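Local coordinates for protein esterase LipW (Mycobacterium marinum, PDB 3QH4) that probably hydrolyses ester bonds with a likely serine-histidine-aspartate triad set in an alpha/beta hydrolase fold, at residues P86-C91 / R159-G164; V187-L192 / L247-I252; E263-A268 / T278-F283. All coordinates share one frame; numbering follows the deposited sequence.

How the contacts relate
All three contacts involve one mixed, mostly parallel sheet. Contacts 1 and 2 each pair two neighbouring parallel strands, and they meet because strands 160-165 and 189-193 lie side by side: Leu-160 O probably bonds Ile-188 N, and Val-162 O probably bonds Leu-191 N. Both are buried, tied by backbone hydrogen bonds, with mainly apolar side chains on either face; contact 2 adds a polar side-chain cluster and a bridging water. Contact 3 lies at the edge, where helix 261-273 packs on the outermost strand 278-283. It is only partly buried and purely apolar. That strand pairs with 250-255 of contact 2, so contacts 2 and 3 touch, whereas contacts 1 and 3 do not.

Contact 1. Residues P86-C91 / R159-G164; sequences PVVVYC and RLAVAG
Val-88 and Ala-163 press together more tightly than methyl groups usually do, with Val-88 CG1 3.5 Å from Ala-163 CB. The valine torsion sets this up: CG1 is anti to the main-chain N (chi1 178°), beside the carbonyl carbon. On the same face, the Tyr-90 ring brings CD1 to 3.8 Å from Ala-163 CB, while its CE1 reaches Gly-164 CA at 3.7 Å. On the other face, Leu-160 CD1 is shared by Val-87 CG1 and Val-89 CG2, 3.9 Å from each. Five backbone hydrogen bonds knit the parallel strands, running from Val-87 N with Arg-159 O (3.0 Å) to Cys-91 N with Ala-163 O. These are neighbouring inner strands of the alpha/beta hydrolase sheet, and the second leads into a probable nucleophile elbow, whose GxSxG sequence begins at Gly-164. At the other end, the Arg-159 guanidinium turns one face to Pro-86, whose CD sits 3.6 Å above the plane, toward the rim. A salt bridge from NE to Asp-156 and a hydrogen bond from NH1 to Phe-315 O hold that group. Helix 134-148 packs on Val-87, Val-89 and Leu-160; helix 298-315 packs on Val-88 and Ala-161. Tyr-90 OH is hydrogen-bonded to Asp-104.

Contact 2. Residues V187-L192 / L247-I252; sequences VIFQLL and LPATLI
From Phe-189 opposite Ala-249 to Leu-192 opposite Ile-252, the backbones run side by side in parallel register, the short strand axes only 5° apart. Gln-190 is held on both its backbone polar atoms: its N donates to Ala-249 O (2.8 Å), and its O accepts from Leu-251 N. The next bond, Leu-192 N to Leu-251 O, is nearly straight (175° at the hydrogen). Before the strands pair fully, one water spans the gap, donating to Ile-188 O and accepting from Ala-249 N.

Among the side chains, Phe-189 lays one ring face over the Ala-249 carbonyl, whose O sits 3.4 Å from the ring plane, off toward the rim. The ring end goes on to Leu-251, with CZ 3.8 Å from CB. Beyond it, Leu-191 and Leu-251 run alongside each other, CD1 of the first touching CD2 of the second at 3.9 Å. Helix 298-315 packs on these three residues. On the other face, Gln-190 CG stands between its N and carbonyl carbon (chi1 61°), and the extended chain carries NE2 to Pro-248 O, a weak bond at 3.3 Å. Thr-250 OG1 donates to the same oxygen at 2.9 Å. The Pro-248 ring itself packs against Val-187, CG to CG1. Helix 167-181 touches Gln-190 and Pro-248, and helix 261-273 touches Thr-250 and Ile-252.

This is plain pairing of two parallel strands in the alpha/beta hydrolase sheet. Chemically, the Pro-248 carbonyl accepts from Thr-250 OG1 and, more weakly, from Gln-190 NE2, so that Gln-190 and Thr-250 bring a local polar cluster into an otherwise apolar layer.

Contact 3. Residues E263-A268 / T278-F283; sequences EVLDYA and TELHIF
Leu-280 meets Ala-268 where a helix lies against the sheet: Leu-280 CD2 is 3.9 Å from Ala-268 CB. The helix, 261-273, is the connecting element of a beta-alpha-beta unit of the alpha/beta hydrolase fold, linking strand 250-255 to the outermost strand 278-283. It runs nearly antiparallel to that last strand, at 160°, with the local axes 9.9 Å apart at closest approach.

Everything that joins the two segments directly is apolar. With chi1 at 162° Leu-280 sends CG away from its own N, and its two methyls reach the helix: the Leu-280 and Val-264 side chains cross at a slant, with CD1 4.1 Å from CG1, and Leu-280 CD2 faces Leu-265 CD2 at 4.0 Å. Ile-282 lies further along the strand; Leu-265 meets it at about a right angle, its CD2 touching CG1 at 3.9 Å. Val-264 and Leu-280 also rest on Ile-252 of the neighbouring strand, which extends the packing into the sheet.

No hydrogen bond crosses between the segments; the polar bonds lie within the helix or join the strand to its neighbour. Strand 278-283 is tied by its backbone to 250-255, through Glu-279 with Thr-250 and Ile-252, and through His-281 with Ile-252 and Cys-254. In the helix, Ala-268 N donates to Val-264 O at 2.9 Å, which sets two of the touching residues one helical turn apart.

Contact 1. Residues P86-C91 / R159-G164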
loop_
_atom_site.group_PDB
_atom_site.type_symbol
_atom_site.label_atom_id
_atom_site.label_comp_id
_atom_site.label_asym_id
_atom_site.label_seq_id
_atom_site.Cartn_x
_atom_site.Cartn_y
_atom_site.Cartn_z
ATOM N N PRO A 86 6.575 -8.640 -16.693
ATOM C CA PRO A 86 6.561 -8.934 -15.251
ATOM C C PRO A 86 5.423 -8.125 -14.631
ATOM O O PRO A 86 5.048 -7.098 -15.170
ATOM C CB PRO A 86 7.920 -8.429 -14.770
ATOM C CG PRO A 86 8.360 -7.438 -15.784
ATOM C CD PRO A 86 7.757 -7.842 -17.089
ATOM N N VAL A 87 4.861 -8.595 -13.522
ATOM C CA VAL A 87 3.598 -7.995 -13.071
ATOM C C VAL A 87 3.587 -7.837 -11.560
ATOM O O VAL A 87 4.090 -8.711 -10.836
ATOM C CB VAL A 87 2.371 -8.844 -13.559
ATOM C CG1 VAL A 87 2.448 -10.300 -13.078
ATOM C CG2 VAL A 87 1.027 -8.200 -13.121
ATOM N N VAL A 88 3.032 -6.718 -11.105
ATOM C CA VAL A 88 2.912 -6.428 -9.674
ATOM C C VAL A 88 1.434 -6.406 -9.318
ATOM O O VAL A 88 0.663 -5.719 -9.987
ATOM C CB VAL A 88 3.500 -5.001 -9.346
ATOM C CG1 VAL A 88 3.329 -4.669 -7.840
ATOM C CG2 VAL A 88 4.962 -4.903 -9.757
ATOM N N VAL A 89 1.019 -7.115 -8.256
ATOM C CA VAL A 89 -0.354 -6.963 -7.765
ATOM C C VAL A 89 -0.283 -5.948 -6.640
ATOM O O VAL A 89 0.447 -6.172 -5.685
ATOM C CB VAL A 89 -0.923 -8.300 -7.246
ATOM C CG1 VAL A 89 -2.250 -8.077 -6.516
ATOM C CG2 VAL A 89 -1.063 -9.288 -8.439
ATOM N N TYR A 90 -1.013 -4.837 -6.780
ATOM C CA TYR A 90 -0.895 -3.671 -5.888
ATOM C C TYR A 90 -2.192 -3.396 -5.131
ATOM O O TYR A 90 -3.287 -3.496 -5.730
ATOM C CB TYR A 90 -0.533 -2.413 -6.712
ATOM C CG TYR A 90 -0.394 -1.179 -5.863
ATOM C CD1 TYR A 90 0.874 -0.822 -5.326
ATOM C CD2 TYR A 90 -1.501 -0.354 -5.605
ATOM C CE1 TYR A 90 0.992 0.324 -4.541
ATOM C CE2 TYR A 90 -1.391 0.798 -4.815
ATOM C CZ TYR A 90 -0.150 1.115 -4.286
ATOM O OH TYR A 90 -0.011 2.220 -3.488
ATOM N N CYS A 91 -2.071 -3.057 -3.841
ATOM C CA CYS A 91 -3.222 -2.672 -2.986
ATOM C C CYS A 91 -3.006 -1.277 -2.424
ATOM O O CYS A 91 -1.966 -1.010 -1.820
ATOM C CB CYS A 91 -3.410 -3.665 -1.822
ATOM S SG CYS A 91 -3.944 -5.252 -2.404
ATOM N N ARG A 159 7.429 -13.878 -12.867
ATOM C CA ARG A 159 7.970 -12.616 -12.329
ATOM C C ARG A 159 6.812 -11.831 -11.723
ATOM O O ARG A 159 6.383 -10.796 -12.250
ATOM C CB ARG A 159 8.754 -11.816 -13.389
ATOM C CG ARG A 159 10.079 -12.455 -13.722
ATOM C CD ARG A 159 10.832 -11.605 -14.754
ATOM N NE ARG A 159 10.163 -11.676 -16.045
ATOM C CZ ARG A 159 10.365 -10.824 -17.035
ATOM N NH1 ARG A 159 11.219 -9.807 -16.880
ATOM N NH2 ARG A 159 9.703 -10.998 -18.183
ATOM N N LEU A 160 6.294 -12.369 -10.626
ATOM C CA LEU A 160 5.161 -11.762 -9.923
ATOM C C LEU A 160 5.629 -11.149 -8.616
ATOM O O LEU A 160 6.277 -11.822 -7.795
ATOM C CB LEU A 160 4.071 -12.802 -9.661
ATOM C CG LEU A 160 2.941 -12.417 -8.686
ATOM C CD1 LEU A 160 2.007 -11.456 -9.362
ATOM C CD2 LEU A 160 2.168 -13.722 -8.286
ATOM N N ALA A 161 5.295 -9.861 -8.446
ATOM C CA ALA A 161 5.591 -9.126 -7.219
ATOM C C ALA A 161 4.266 -8.666 -6.604
ATOM O O ALA A 161 3.232 -8.613 -7.287
ATOM C CB ALA A 161 6.490 -7.921 -7.520
ATOM N N VAL A 162 4.313 -8.345 -5.318
ATOM C CA VAL A 162 3.162 -7.786 -4.624
ATOM C C VAL A 162 3.612 -6.456 -4.007
ATOM O O VAL A 162 4.797 -6.282 -3.703
ATOM C CB VAL A 162 2.596 -8.768 -3.553
ATOM C CG1 VAL A 162 2.052 -10.071 -4.214
ATOM C CG2 VAL A 162 3.653 -9.134 -2.488
ATOM N N ALA A 163 2.687 -5.507 -3.872
ATOM C CA ALA A 163 3.064 -4.184 -3.432
ATOM C C ALA A 163 1.863 -3.516 -2.815
ATOM O O ALA A 163 0.708 -3.861 -3.130
ATOM C CB ALA A 163 3.577 -3.334 -4.638
ATOM N N GLY A 164 2.129 -2.555 -1.946
ATOM C CA GLY A 164 1.023 -1.746 -1.429
ATOM C C GLY A 164 1.569 -0.547 -0.690
ATOM O O GLY A 164 2.780 -0.471 -0.423
#

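Contact 2. Residues V187-L192 / L247-I252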
loop_
_atom_site.group_PDB
_atom_site.type_symbol
_atom_site.label_atom_id
_atom_site.label_comp_id
_atom_site.label_asym_id
_atom_site.label_seq_id
_atom_site.Cartn_x
_atom_site.Cartn_y
_atom_site.Cartn_z
ATOM N N VAL A 187 5.903 -15.723 -5.406
ATOM C CA VAL A 187 6.070 -14.259 -5.483
ATOM C C VAL A 187 7.553 -13.956 -5.282
ATOM O O VAL A 187 8.152 -14.428 -4.317
ATOM C CB VAL A 187 5.221 -13.562 -4.365
ATOM C CG1 VAL A 187 5.645 -12.100 -4.147
ATOM C CG2 VAL A 187 3.701 -13.629 -4.721
ATOM N N ILE A 188 8.152 -13.185 -6.192
ATOM C CA ILE A 188 9.583 -12.968 -6.139
ATOM C C ILE A 188 10.005 -11.687 -5.424
ATOM O O ILE A 188 11.198 -11.489 -5.141
ATOM C CB ILE A 188 10.251 -13.013 -7.529
ATOM C CG1 ILE A 188 9.800 -11.834 -8.409
ATOM C CG2 ILE A 188 9.988 -14.407 -8.192
ATOM C CD1 ILE A 188 10.632 -11.698 -9.698
ATOM N N PHE A 189 9.042 -10.821 -5.116
ATOM C CA PHE A 189 9.409 -9.574 -4.470
ATOM C C PHE A 189 8.196 -8.977 -3.803
ATOM O O PHE A 189 7.082 -9.112 -4.335
ATOM C CB PHE A 189 9.935 -8.572 -5.501
ATOM C CG PHE A 189 10.738 -7.447 -4.893
ATOM C CD1 PHE A 189 12.089 -7.629 -4.594
ATOM C CD2 PHE A 189 10.144 -6.208 -4.632
ATOM C CE1 PHE A 189 12.842 -6.582 -4.041
ATOM C CE2 PHE A 189 10.874 -5.165 -4.039
ATOM C CZ PHE A 189 12.236 -5.352 -3.752
ATOM N N GLN A 190 8.408 -8.307 -2.670
ATOM C CA GLN A 190 7.321 -7.531 -2.041
ATOM C C GLN A 190 7.773 -6.100 -1.798
ATOM O O GLN A 190 8.852 -5.846 -1.227
ATOM C CB GLN A 190 6.817 -8.182 -0.729
ATOM C CG GLN A 190 7.848 -8.330 0.391
ATOM C CD GLN A 190 7.243 -8.935 1.675
ATOM O OE1 GLN A 190 6.098 -8.642 2.060
ATOM N NE2 GLN A 190 7.993 -9.842 2.290
ATOM N N LEU A 191 6.912 -5.161 -2.162
ATOM C CA LEU A 191 7.250 -3.738 -2.011
ATOM C C LEU A 191 6.238 -3.126 -1.053
ATOM O O LEU A 191 5.033 -3.100 -1.338
ATOM C CB LEU A 191 7.205 -3.054 -3.390
ATOM C CG LEU A 191 7.601 -1.577 -3.429
ATOM C CD1 LEU A 191 8.286 -1.280 -4.766
ATOM C CD2 LEU A 191 6.356 -0.705 -3.236
ATOM N N LEU A 192 6.722 -2.750 0.125
ATOM C CA LEU A 192 5.841 -2.300 1.217
ATOM C C LEU A 192 6.160 -0.829 1.506
ATOM O O LEU A 192 7.163 -0.501 2.175
ATOM C CB LEU A 192 6.040 -3.159 2.475
ATOM C CG LEU A 192 5.981 -4.676 2.296
ATOM C CD1 LEU A 192 6.312 -5.387 3.602
ATOM C CD2 LEU A 192 4.596 -5.131 1.802
ATOM N N LEU A 247 10.070 -15.510 3.330
ATOM C CA LEU A 247 9.326 -14.443 2.653
ATOM C C LEU A 247 10.149 -13.861 1.498
ATOM O O LEU A 247 11.392 -13.959 1.509
ATOM C CB LEU A 247 8.926 -13.346 3.644
ATOM C CG LEU A 247 7.901 -13.804 4.687
ATOM C CD1 LEU A 247 7.657 -12.694 5.722
ATOM C CD2 LEU A 247 6.544 -14.208 4.036
ATOM N N PRO A 248 9.465 -13.292 0.480
ATOM C CA PRO A 248 10.160 -12.726 -0.676
ATOM C C PRO A 248 11.034 -11.535 -0.296
ATOM O O PRO A 248 10.719 -10.812 0.665
ATOM C CB PRO A 248 9.037 -12.260 -1.614
ATOM C CG PRO A 248 7.762 -12.557 -0.936
ATOM C CD PRO A 248 7.998 -13.175 0.389
ATOM N N ALA A 249 12.115 -11.365 -1.056
ATOM C CA ALA A 249 12.911 -10.144 -1.026
ATOM C C ALA A 249 12.008 -8.909 -0.960
ATOM O O ALA A 249 10.940 -8.866 -1.583
ATOM C CB ALA A 249 13.797 -10.090 -2.234
ATOM N N THR A 250 12.436 -7.925 -0.177
ATOM C CA THR A 250 11.553 -6.830 0.245
ATOM C C THR A 250 12.200 -5.459 0.031
ATOM O O THR A 250 13.425 -5.323 0.226
ATOM C CB THR A 250 11.244 -7.008 1.752
ATOM O OG1 THR A 250 10.534 -8.241 1.931
ATOM C CG2 THR A 250 10.373 -5.843 2.326
ATOM N N LEU A 251 11.385 -4.478 -0.396
ATOM C CA LEU A 251 11.709 -3.054 -0.249
ATOM C C LEU A 251 10.680 -2.520 0.715
ATOM O O LEU A 251 9.475 -2.676 0.490
ATOM C CB LEU A 251 11.615 -2.285 -1.567
ATOM C CG LEU A 251 11.701 -0.764 -1.380
ATOM C CD1 LEU A 251 13.121 -0.303 -0.894
ATOM C CD2 LEU A 251 11.346 -0.070 -2.716
ATOM N N ILE A 252 11.152 -1.891 1.790
ATOM C CA ILE A 252 10.234 -1.315 2.774
ATOM C C ILE A 252 10.651 0.116 3.079
ATOM O O ILE A 252 11.821 0.381 3.390
ATOM C CB ILE A 252 10.124 -2.249 4.028
ATOM C CG1 ILE A 252 9.146 -1.671 5.061
ATOM C CG2 ILE A 252 11.496 -2.495 4.695
ATOM C CD1 ILE A 252 8.841 -2.669 6.246
HETATM O O HOH W 1 12.550 -13.223 -3.205
#

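Contact 3. Residues E263-A268 / T278-F283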
loop_
_atom_site.group_PDB
_atom_site.type_symbol
_atom_site.label_atom_id
_atom_site.label_comp_id
_atom_site.label_asym_id
_atom_site.label_seq_id
_atom_site.Cartn_x
_atom_site.Cartn_y
_atom_site.Cartn_z
ATOM N N GLU A 263 7.050 0.366 13.819
ATOM C CA GLU A 263 6.702 -1.023 13.425
ATOM C C GLU A 263 7.388 -1.386 12.101
ATOM O O GLU A 263 7.745 -2.529 11.874
ATOM C CB GLU A 263 5.187 -1.235 13.415
ATOM C CG GLU A 263 4.417 -0.490 12.340
ATOM C CD GLU A 263 2.997 -0.221 12.782
ATOM O OE1 GLU A 263 2.081 -0.752 12.128
ATOM O OE2 GLU A 263 2.812 0.484 13.810
ATOM N N VAL A 264 7.622 -0.376 11.260
ATOM C CA VAL A 264 8.376 -0.584 10.025
ATOM C C VAL A 264 9.805 -1.010 10.348
ATOM O O VAL A 264 10.300 -1.997 9.815
ATOM C CB VAL A 264 8.384 0.681 9.139
ATOM C CG1 VAL A 264 9.497 0.589 8.071
ATOM C CG2 VAL A 264 7.055 0.826 8.471
ATOM N N LEU A 265 10.457 -0.260 11.225
ATOM C CA LEU A 265 11.807 -0.605 11.629
ATOM C C LEU A 265 11.885 -1.995 12.298
ATOM O O LEU A 265 12.811 -2.756 12.020
ATOM C CB LEU A 265 12.365 0.481 12.555
ATOM C CG LEU A 265 12.624 1.835 11.908
ATOM C CD1 LEU A 265 12.958 2.883 12.987
ATOM C CD2 LEU A 265 13.786 1.713 10.880
ATOM N N ASP A 266 10.948 -2.308 13.204
ATOM C CA ASP A 266 10.908 -3.621 13.869
ATOM C C ASP A 266 10.791 -4.737 12.815
ATOM O O ASP A 266 11.489 -5.753 12.869
ATOM C CB ASP A 266 9.708 -3.702 14.839
ATOM C CG ASP A 266 9.826 -2.761 16.068
ATOM O OD1 ASP A 266 10.931 -2.323 16.443
ATOM O OD2 ASP A 266 8.766 -2.478 16.693
ATOM N N TYR A 267 9.895 -4.539 11.852
ATOM C CA TYR A 267 9.615 -5.576 10.844
ATOM C C TYR A 267 10.840 -5.765 9.951
ATOM O O TYR A 267 11.222 -6.894 9.639
ATOM C CB TYR A 267 8.405 -5.176 9.992
ATOM C CG TYR A 267 7.756 -6.319 9.213
ATOM C CD1 TYR A 267 7.123 -7.382 9.885
ATOM C CD2 TYR A 267 7.781 -6.344 7.831
ATOM C CE1 TYR A 267 6.519 -8.440 9.163
ATOM C CE2 TYR A 267 7.193 -7.394 7.108
ATOM C CZ TYR A 267 6.543 -8.419 7.789
ATOM O OH TYR A 267 5.948 -9.438 7.067
ATOM N N ALA A 268 11.438 -4.654 9.535
ATOM C CA ALA A 268 12.656 -4.735 8.717
ATOM C C ALA A 268 13.773 -5.510 9.438
ATOM O O ALA A 268 14.445 -6.376 8.840
ATOM C CB ALA A 268 13.120 -3.315 8.325
ATOM N N THR A 278 16.517 -7.554 2.258
ATOM C CA THR A 278 15.649 -6.406 2.555
ATOM C C THR A 278 16.374 -5.100 2.276
ATOM O O THR A 278 17.522 -4.877 2.737
ATOM C CB THR A 278 15.216 -6.440 4.066
ATOM O OG1 THR A 278 14.585 -7.701 4.323
ATOM C CG2 THR A 278 14.165 -5.333 4.375
ATOM N N GLU A 279 15.703 -4.247 1.509
ATOM C CA GLU A 279 16.167 -2.867 1.330
ATOM C C GLU A 279 15.231 -2.007 2.155
ATOM O O GLU A 279 14.000 -2.105 2.031
ATOM C CB GLU A 279 16.132 -2.488 -0.156
ATOM C CG GLU A 279 16.591 -1.044 -0.387
ATOM C CD GLU A 279 17.056 -0.783 -1.808
ATOM O OE1 GLU A 279 16.456 -1.351 -2.725
ATOM O OE2 GLU A 279 18.032 -0.014 -2.004
ATOM N N LEU A 280 15.802 -1.151 2.997
ATOM C CA LEU A 280 14.991 -0.340 3.897
ATOM C C LEU A 280 15.373 1.113 3.732
ATOM O O LEU A 280 16.551 1.428 3.676
ATOM C CB LEU A 280 15.258 -0.748 5.355
ATOM C CG LEU A 280 14.846 0.228 6.471
ATOM C CD1 LEU A 280 13.312 0.290 6.563
ATOM C CD2 LEU A 280 15.473 -0.213 7.810
ATOM N N HIS A 281 14.370 1.995 3.673
ATOM C CA HIS A 281 14.642 3.436 3.710
ATOM C C HIS A 281 13.702 4.203 4.618
ATOM O O HIS A 281 12.470 4.019 4.535
ATOM C CB HIS A 281 14.539 4.089 2.329
ATOM C CG HIS A 281 15.255 5.395 2.265
ATOM N ND1 HIS A 281 16.581 5.488 1.920
ATOM C CD2 HIS A 281 14.840 6.657 2.525
ATOM C CE1 HIS A 281 16.962 6.747 1.969
ATOM N NE2 HIS A 281 15.924 7.480 2.333
ATOM N N ILE A 282 14.286 5.066 5.450
ATOM C CA ILE A 282 13.493 6.016 6.235
ATOM C C ILE A 282 13.786 7.394 5.633
ATOM O O ILE A 282 14.932 7.829 5.581
ATOM C CB ILE A 282 13.882 6.010 7.744
ATOM C CG1 ILE A 282 13.612 4.633 8.373
ATOM C CG2 ILE A 282 13.087 7.117 8.516
ATOM C CD1 ILE A 282 12.098 4.191 8.270
ATOM N N PHE A 283 12.726 8.079 5.201
ATOM C CA PHE A 283 12.864 9.393 4.570
ATOM C C PHE A 283 12.698 10.479 5.614
ATOM O O PHE A 283 11.704 10.484 6.351
ATOM C CB PHE A 283 11.781 9.564 3.489
ATOM C CG PHE A 283 12.013 8.698 2.291
ATOM C CD1 PHE A 283 12.835 9.167 1.239
ATOM C CD2 PHE A 283 11.426 7.448 2.195
ATOM C CE1 PHE A 283 13.052 8.368 0.100
ATOM C CE2 PHE A 283 11.670 6.614 1.062
ATOM C CZ PHE A 283 12.486 7.104 0.022
#